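Local coordinates for possible transcriptional regulator, ArsR family protein (Rhodococcus sp., PDB 2OQG) that probably binds DNA and regulates transcription as a winged helix-turn-helix protein of the ArsR family, at residues S13-L18 and N83-T88; E25-L30 and C61-S66; S39-L44 and Q49-H54. All blocks are in the same frame, centred on the assembly; numbering follows the deposited sequence.

Contact 1. Residues S13-L18 and N83-T88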
loop_
_atom_site.group_PDB
_atom_site.type_symbol
_atom_site.label_atom_id
_atom_site.label_comp_id
_atom_site.label_asym_id
_atom_site.label_seq_id
_atom_site.Cartn_x
_atom_site.Cartn_y
_atom_site.Cartn_z
ATOM N N SER A 13 7.932 -9.081 23.917
ATOM C CA SER A 13 8.233 -7.881 23.102
ATOM C C SER A 13 6.963 -7.062 22.881
ATOM O O SER A 13 7.010 -5.832 22.892
ATOM C CB SER A 13 8.920 -8.193 21.766
ATOM O OG SER A 13 8.138 -8.986 20.897
ATOM N N VAL A 14 5.824 -7.749 22.746
ATOM C CA VAL A 14 4.551 -7.010 22.651
ATOM C C VAL A 14 4.247 -6.319 23.966
ATOM O O VAL A 14 3.830 -5.143 23.951
ATOM C CB VAL A 14 3.395 -7.936 22.199
ATOM C CG1 VAL A 14 2.007 -7.282 22.395
ATOM C CG2 VAL A 14 3.595 -8.310 20.722
ATOM N N PHE A 15 4.376 -7.037 25.094
ATOM C CA PHE A 15 4.108 -6.378 26.365
ATOM C C PHE A 15 4.992 -5.135 26.489
ATOM O O PHE A 15 4.524 -4.062 26.889
ATOM C CB PHE A 15 4.385 -7.262 27.566
ATOM C CG PHE A 15 3.578 -8.538 27.629
ATOM C CD1 PHE A 15 2.339 -8.662 26.977
ATOM C CD2 PHE A 15 4.008 -9.622 28.449
ATOM C CE1 PHE A 15 1.538 -9.814 27.158
ATOM C CE2 PHE A 15 3.257 -10.809 28.565
ATOM C CZ PHE A 15 1.987 -10.873 27.908
ATOM N N ALA A 16 6.273 -5.276 26.175
ATOM C CA ALA A 16 7.189 -4.124 26.296
ATOM C C ALA A 16 6.703 -2.975 25.376
ATOM O O ALA A 16 6.702 -1.786 25.760
ATOM C CB ALA A 16 8.567 -4.523 25.907
ATOM N N ALA A 17 6.297 -3.327 24.154
ATOM C CA ALA A 17 5.897 -2.309 23.189
ATOM C C ALA A 17 4.685 -1.543 23.737
ATOM O O ALA A 17 4.628 -0.320 23.640
ATOM C CB ALA A 17 5.619 -2.921 21.841
ATOM N N LEU A 18 3.757 -2.288 24.345
ATOM C CA LEU A 18 2.474 -1.723 24.790
ATOM C C LEU A 18 2.606 -1.079 26.216
ATOM O O LEU A 18 1.623 -0.631 26.783
ATOM C CB LEU A 18 1.440 -2.841 24.819
ATOM C CG LEU A 18 1.097 -3.439 23.453
ATOM C CD1 LEU A 18 -0.106 -4.406 23.537
ATOM C CD2 LEU A 18 0.781 -2.328 22.433
ATOM N N ASN A 83 -4.815 -9.025 18.925
ATOM C CA ASN A 83 -5.839 -10.107 19.059
ATOM C C ASN A 83 -5.249 -11.337 19.745
ATOM O O ASN A 83 -5.857 -11.938 20.649
ATOM C CB ASN A 83 -6.425 -10.479 17.702
ATOM C CG ASN A 83 -7.137 -9.333 17.045
ATOM O OD1 ASN A 83 -7.633 -8.396 17.708
ATOM N ND2 ASN A 83 -7.226 -9.399 15.716
ATOM N N LYS A 84 -4.018 -11.667 19.392
ATOM C CA LYS A 84 -3.372 -12.848 19.983
ATOM C C LYS A 84 -3.179 -12.576 21.483
ATOM O O LYS A 84 -3.423 -13.433 22.357
ATOM C CB LYS A 84 -2.049 -13.189 19.273
ATOM C CG LYS A 84 -1.263 -14.277 19.979
ATOM C CD LYS A 84 0.149 -14.312 19.422
ATOM C CE LYS A 84 0.243 -15.281 18.322
ATOM N NZ LYS A 84 1.555 -15.218 17.627
ATOM N N THR A 85 -2.693 -11.371 21.790
ATOM C CA THR A 85 -2.483 -11.050 23.198
ATOM C C THR A 85 -3.787 -11.111 23.976
ATOM O O THR A 85 -3.846 -11.660 25.080
ATOM C CB THR A 85 -1.875 -9.673 23.310
ATOM O OG1 THR A 85 -0.594 -9.668 22.633
ATOM C CG2 THR A 85 -1.774 -9.269 24.756
ATOM N N ALA A 86 -4.836 -10.532 23.380
ATOM C CA ALA A 86 -6.115 -10.535 24.034
ATOM C C ALA A 86 -6.612 -11.993 24.285
ATOM O O ALA A 86 -7.093 -12.328 25.389
ATOM C CB ALA A 86 -7.090 -9.759 23.202
ATOM N N ARG A 87 -6.424 -12.889 23.319
ATOM C CA ARG A 87 -6.921 -14.285 23.510
ATOM C C ARG A 87 -6.150 -14.911 24.683
ATOM O O ARG A 87 -6.713 -15.647 25.485
ATOM C CB ARG A 87 -6.728 -15.135 22.251
ATOM C CG ARG A 87 -7.626 -14.736 21.104
ATOM C CD ARG A 87 -7.507 -15.727 19.930
ATOM N NE ARG A 87 -6.169 -15.824 19.327
ATOM C CZ ARG A 87 -5.790 -15.070 18.297
ATOM N NH1 ARG A 87 -6.660 -14.202 17.821
ATOM N NH2 ARG A 87 -4.559 -15.180 17.754
ATOM N N THR A 88 -4.836 -14.662 24.752
ATOM C CA THR A 88 -4.031 -15.238 25.818
ATOM C C THR A 88 -4.455 -14.664 27.167
ATOM O O THR A 88 -4.642 -15.422 28.144
ATOM C CB THR A 88 -2.590 -14.928 25.572
ATOM O OG1 THR A 88 -2.260 -15.398 24.253
ATOM C CG2 THR A 88 -1.783 -15.673 26.580
#
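T85 fits between V14 and F15, joining helix 5-17 to the long C-terminal helix 80-107 of an ArsR-type winged helix-turn-helix fold. The case illustrates how a threonine can serve an apolar interface once its hydroxyl has been paired within its own helix. With chi1 at -61°, T85 holds OG1 beside its backbone N, from where the hydroxyl bonds back to the carbonyl O of E81, one turn earlier. Its methyl is thereby set anti to the backbone N and turned to the aromatic neighbour.

The two branches of T85 meet different partners. V14 turns CG1, anti to its own backbone N (chi1 167°), to T85, and this methyl lies 3.5 Å from T85 OG1. The two side chains run past one another in opposite senses. F15 comes from one residue further on, and the far end of its ring does the touching: CE1 stands 4.1 Å from T85 CG2, with the methyl at the ring edge, close to the ring plane. Neither ring face is used by T85. L11, one turn before F15, also packs on T85.

All three touching residues are buried, and the second subunit adds to the enclosure, with its S19 packing on F15. Nearby, N83 ND2 bonds to D97 OD2 of that subunit. One turn along the long helix, T88 OG1 bonds to K84 O at 3.0 Å, tilted 33° from the carbonyl plane and approaching from the face opposite T88 N.

Contact 2. Residues E25-L30 and C61-S66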
loop_
_atom_site.group_PDB
_atom_site.type_symbol
_atom_site.label_atom_id
_atom_site.label_comp_id
_atom_site.label_asym_id
_atom_site.label_seq_id
_atom_site.Cartn_x
_atom_site.Cartn_y
_atom_site.Cartn_z
ATOM N N GLU A 25 -0.051 6.174 21.585
ATOM C CA GLU A 25 -0.372 7.404 20.822
ATOM C C GLU A 25 -0.056 7.179 19.336
ATOM O O GLU A 25 -0.829 7.577 18.454
ATOM C CB GLU A 25 0.420 8.630 21.327
ATOM C CG GLU A 25 0.559 8.778 22.852
ATOM C CD GLU A 25 -0.721 9.226 23.536
ATOM O OE1 GLU A 25 -1.591 9.818 22.860
ATOM O OE2 GLU A 25 -0.858 8.999 24.763
ATOM N N ILE A 26 1.092 6.550 19.063
ATOM C CA ILE A 26 1.494 6.240 17.682
ATOM C C ILE A 26 0.562 5.203 17.081
ATOM O O ILE A 26 0.090 5.358 15.945
ATOM C CB ILE A 26 2.992 5.789 17.631
ATOM C CG1 ILE A 26 3.939 6.942 18.022
ATOM C CG2 ILE A 26 3.348 5.079 16.290
ATOM C CD1 ILE A 26 5.369 6.498 18.216
ATOM N N LEU A 27 0.292 4.143 17.841
ATOM C CA LEU A 27 -0.553 3.066 17.334
ATOM C C LEU A 27 -1.933 3.610 16.980
ATOM O O LEU A 27 -2.502 3.235 15.952
ATOM C CB LEU A 27 -0.711 1.919 18.370
ATOM C CG LEU A 27 0.547 1.048 18.404
ATOM C CD1 LEU A 27 0.475 0.060 19.590
ATOM C CD2 LEU A 27 0.769 0.196 17.121
ATOM N N THR A 28 -2.468 4.476 17.844
ATOM C CA THR A 28 -3.803 5.011 17.626
ATOM C C THR A 28 -3.840 5.832 16.326
ATOM O O THR A 28 -4.781 5.694 15.496
ATOM C CB THR A 28 -4.210 5.847 18.822
ATOM O OG1 THR A 28 -4.268 4.975 19.954
ATOM C CG2 THR A 28 -5.589 6.447 18.601
ATOM N N GLU A 29 -2.817 6.655 16.143
ATOM C CA GLU A 29 -2.689 7.375 14.875
ATOM C C GLU A 29 -2.650 6.427 13.674
ATOM O O GLU A 29 -3.407 6.600 12.696
ATOM C CB GLU A 29 -1.436 8.259 14.884
ATOM C CG GLU A 29 -1.619 9.612 15.591
ATOM C CD GLU A 29 -2.757 10.484 14.958
ATOM O OE1 GLU A 29 -2.914 10.482 13.714
ATOM O OE2 GLU A 29 -3.523 11.146 15.704
ATOM N N LEU A 30 -1.789 5.416 13.765
ATOM C CA LEU A 30 -1.562 4.494 12.641
ATOM C C LEU A 30 -2.680 3.500 12.407
ATOM O O LEU A 30 -2.735 2.880 11.341
ATOM C CB LEU A 30 -0.251 3.737 12.832
ATOM C CG LEU A 30 1.020 4.586 12.902
ATOM C CD1 LEU A 30 2.253 3.671 13.050
ATOM C CD2 LEU A 30 1.182 5.482 11.676
ATOM N N CYS A 61 7.867 -6.383 16.565
ATOM C CA CYS A 61 7.020 -7.300 17.328
ATOM C C CYS A 61 5.682 -7.481 16.613
ATOM O O CYS A 61 4.789 -8.154 17.145
ATOM C CB CYS A 61 6.861 -6.781 18.763
ATOM S SG CYS A 61 5.846 -5.361 18.842
ATOM N N GLY A 62 5.560 -6.945 15.398
ATOM C CA GLY A 62 4.398 -7.223 14.555
ATOM C C GLY A 62 3.192 -6.323 14.743
ATOM O O GLY A 62 2.117 -6.573 14.167
ATOM N N LEU A 63 3.348 -5.253 15.509
ATOM C CA LEU A 63 2.204 -4.350 15.761
ATOM C C LEU A 63 1.983 -3.311 14.675
ATOM O O LEU A 63 0.894 -2.679 14.564
ATOM C CB LEU A 63 2.409 -3.620 17.102
ATOM C CG LEU A 63 2.181 -4.533 18.315
ATOM C CD1 LEU A 63 2.649 -3.861 19.579
ATOM C CD2 LEU A 63 0.676 -4.817 18.440
ATOM N N VAL A 64 3.035 -3.101 13.887
ATOM C CA VAL A 64 3.041 -2.119 12.765
ATOM C C VAL A 64 3.687 -2.733 11.559
ATOM O O VAL A 64 4.664 -3.540 11.685
ATOM C CB VAL A 64 3.800 -0.792 13.190
ATOM C CG1 VAL A 64 4.137 0.068 12.031
ATOM C CG2 VAL A 64 2.994 -0.078 14.266
ATOM N N GLU A 65 3.163 -2.369 10.369
ATOM C CA GLU A 65 3.866 -2.705 9.150
ATOM C C GLU A 65 4.158 -1.438 8.333
ATOM O O GLU A 65 3.350 -0.492 8.336
ATOM C CB GLU A 65 3.126 -3.744 8.292
ATOM C CG GLU A 65 1.820 -3.260 7.722
ATOM C CD GLU A 65 1.054 -4.358 6.973
ATOM O OE1 GLU A 65 1.573 -5.511 6.886
ATOM O OE2 GLU A 65 -0.105 -4.081 6.508
ATOM N N SER A 66 5.290 -1.431 7.623
ATOM C CA SER A 66 5.518 -0.396 6.647
ATOM C C SER A 66 4.726 -0.664 5.366
ATOM O O SER A 66 4.488 -1.842 4.966
ATOM C CB SER A 66 6.983 -0.330 6.328
ATOM O OG SER A 66 7.309 -1.548 5.761
#
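The flat group that meets a side chain here is the peptide joining L63 to V64: L27 CD2 stands well above its plane near the carbonyl O end, 3.8 Å from L63 O and on the same side as L63 CB and V64 CG2. No aromatic ring takes part in the direct contact; a methyl set near a carbonyl oxygen, flanked by two other apolar groups, is a compact example of how a helix seats itself on the start of a strand.

V64 is the main partner. Its chi1 of 165° sets CG1 anti to the backbone N and puts CG2 beside that nitrogen, where it meets both leucines: L27 CD2 at 3.6 Å and L30 CD1 at 4.0 Å. L27 and V64 slant across each other, whereas L30 crosses V64 at about a right angle, and L30 CD1 is also 4.2 Å from V64 CG1. L63 adds its CB, 4.2 Å from L27 CD2. No hydrogen bond crosses between the segments, and the four touching residues are all buried.

Just before this, G62, at positive phi, is the C-prime residue of a Schellman motif that ends helix 48-60, with L63 N bonded to L58 O and G62 N to Q59 O. The chain then enters strand 64-69, the first strand of the wing. Y75 of the partner strand 72-77 packs on L30 and V64, L55 and L58 of helix 48-60 cover L30 and V64 respectively, and A17 of helix 5-17 touches L63, while W96 of the second subunit packs on L27.

Contact 3. Residues S39-L44 and Q49-H54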
loop_
_atom_site.group_PDB
_atom_site.type_symbol
_atom_site.label_atom_id
_atom_site.label_comp_id
_atom_site.label_asym_id
_atom_site.label_seq_id
_atom_site.Cartn_x
_atom_site.Cartn_y
_atom_site.Cartn_z
ATOM N N SER A 39 4.708 12.685 9.203
ATOM C CA SER A 39 3.365 12.994 9.679
ATOM C C SER A 39 3.370 12.854 11.213
ATOM O O SER A 39 2.980 13.781 11.918
ATOM C CB SER A 39 2.314 12.101 9.019
ATOM O OG SER A 39 0.995 12.566 9.272
ATOM N N LEU A 40 3.853 11.723 11.732
ATOM C CA LEU A 40 3.824 11.469 13.181
ATOM C C LEU A 40 4.584 12.519 13.978
ATOM O O LEU A 40 4.095 12.981 15.009
ATOM C CB LEU A 40 4.347 10.074 13.530
ATOM C CG LEU A 40 3.395 8.938 13.108
ATOM C CD1 LEU A 40 4.156 7.631 13.196
ATOM C CD2 LEU A 40 2.149 8.883 13.947
ATOM N N ALA A 41 5.777 12.866 13.493
ATOM C CA ALA A 41 6.613 13.919 14.107
ATOM C C ALA A 41 5.952 15.285 14.136
ATOM O O ALA A 41 6.166 16.081 15.060
ATOM C CB ALA A 41 7.999 14.014 13.403
ATOM N N THR A 42 5.172 15.583 13.120
ATOM C CA THR A 42 4.482 16.869 13.078
ATOM C C THR A 42 3.341 16.868 14.100
ATOM O O THR A 42 2.974 17.914 14.629
ATOM C CB THR A 42 3.938 17.081 11.657
ATOM O OG1 THR A 42 5.057 17.267 10.782
ATOM C CG2 THR A 42 3.060 18.284 11.571
ATOM N N ARG A 43 2.805 15.682 14.392
ATOM C CA ARG A 43 1.652 15.567 15.270
ATOM C C ARG A 43 2.027 15.506 16.744
ATOM O O ARG A 43 1.382 16.131 17.580
ATOM C CB ARG A 43 0.834 14.325 14.903
ATOM C CG ARG A 43 -0.339 14.070 15.791
ATOM C CD ARG A 43 -1.526 14.919 15.376
ATOM N NE ARG A 43 -2.678 14.676 16.238
ATOM C CZ ARG A 43 -3.765 15.439 16.258
ATOM N NH1 ARG A 43 -4.757 15.157 17.084
ATOM N NH2 ARG A 43 -3.863 16.478 15.446
ATOM N N LEU A 44 3.044 14.710 17.060
ATOM C CA LEU A 44 3.390 14.382 18.440
ATOM C C LEU A 44 4.648 15.069 18.887
ATOM O O LEU A 44 5.544 15.294 18.061
ATOM C CB LEU A 44 3.617 12.871 18.536
ATOM C CG LEU A 44 2.423 11.986 18.137
ATOM C CD1 LEU A 44 2.836 10.516 18.133
ATOM C CD2 LEU A 44 1.199 12.244 19.012
ATOM N N GLN A 49 13.864 11.029 15.491
ATOM C CA GLN A 49 14.716 9.864 15.796
ATOM C C GLN A 49 14.075 8.937 16.819
ATOM O O GLN A 49 14.192 7.684 16.724
ATOM C CB GLN A 49 16.080 10.304 16.313
ATOM C CG GLN A 49 16.838 11.124 15.269
ATOM C CD GLN A 49 18.271 11.444 15.695
ATOM O OE1 GLN A 49 19.210 11.213 14.937
ATOM N NE2 GLN A 49 18.441 11.964 16.912
ATOM N N ALA A 50 13.368 9.521 17.780
ATOM C CA ALA A 50 12.641 8.689 18.752
ATOM C C ALA A 50 11.460 7.993 18.054
ATOM O O ALA A 50 11.147 6.823 18.349
ATOM C CB ALA A 50 12.136 9.515 19.936
ATOM N N ILE A 51 10.781 8.707 17.165
ATOM C CA ILE A 51 9.656 8.089 16.404
ATOM C C ILE A 51 10.174 6.889 15.619
ATOM O O ILE A 51 9.581 5.800 15.648
ATOM C CB ILE A 51 8.974 9.122 15.467
ATOM C CG1 ILE A 51 8.148 10.077 16.334
ATOM C CG2 ILE A 51 8.043 8.448 14.388
ATOM C CD1 ILE A 51 7.557 11.315 15.640
ATOM N N ALA A 52 11.319 7.080 14.947
ATOM C CA ALA A 52 11.964 5.964 14.190
ATOM C C ALA A 52 12.198 4.752 15.076
ATOM O O ALA A 52 11.911 3.608 14.656
ATOM C CB ALA A 52 13.269 6.427 13.567
ATOM N N LYS A 53 12.706 4.990 16.291
ATOM C CA LYS A 53 13.012 3.918 17.225
ATOM C C LYS A 53 11.731 3.208 17.662
ATOM O O LYS A 53 11.689 1.970 17.705
ATOM C CB LYS A 53 13.733 4.456 18.477
ATOM C CG LYS A 53 15.197 4.774 18.212
ATOM C CD LYS A 53 15.889 5.212 19.490
ATOM C CE LYS A 53 16.098 6.699 19.479
ATOM N NZ LYS A 53 17.150 7.011 18.463
ATOM N N HIS A 54 10.701 3.990 18.006
ATOM C CA HIS A 54 9.391 3.417 18.382
ATOM C C HIS A 54 8.849 2.594 17.203
ATOM O O HIS A 54 8.322 1.492 17.440
ATOM C CB HIS A 54 8.414 4.515 18.717
ATOM C CG HIS A 54 8.632 5.162 20.052
ATOM N ND1 HIS A 54 8.819 4.451 21.218
ATOM C CD2 HIS A 54 8.687 6.476 20.402
ATOM C CE1 HIS A 54 8.977 5.290 22.230
ATOM N NE2 HIS A 54 8.898 6.525 21.759
#
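L40 and A41 present one side of helix 37-43 to I51 of helix 48-60; these are the two helices of the helix-turn-helix motif, the second being the probable recognition helix, as in relatives.

Along the first segment L40 is the first to touch, and it makes two contacts with the same branch of its partner. Its CB and its CD1 each lie 4.1 Å from I51 CG2, the two side chains meeting at a slant. The isoleucine's chi1 of -73° leaves CG2 anti to the backbone N, the position from which it meets L40.

A41 comes next. Between the two segments the CA atoms are nearest at A41 and I51, 7.0 Å apart. The modelled closeness of I51 CD1 to A41 is doubtful, being too tight to be relied upon in detail, and the CG2 contacts are the firm ones.

L44, where the helix has ended, points back toward the second helix yet packs on I26 of helix 21-32, the helix that H54 also touches; H54 ND1 accepts a hydrogen bond from R23 NH1.

Contacts 1 and 2 lie deep in the chain and share a border, where L18 CD2 is 3.7 Å from both L27 CD1 and L63 CD1; both also meet the second subunit. Contact 3 is farther out: its centre is about 18 Å from the centre of the chain, A41 is partly exposed while L40 and I51 are buried, and no other chain of the assembly touches it. It is joined to contact 2 instead, through I26 and E29 of helix 21-32. None has a hydrogen bond between its segments, but the chemistry differs: contact 1 includes a threonine hydroxyl paired within its helix, contact 2 sets leucines of a helix on the turn and the start of a strand, and contact 3 rests on one isoleucine against a neighbouring helix.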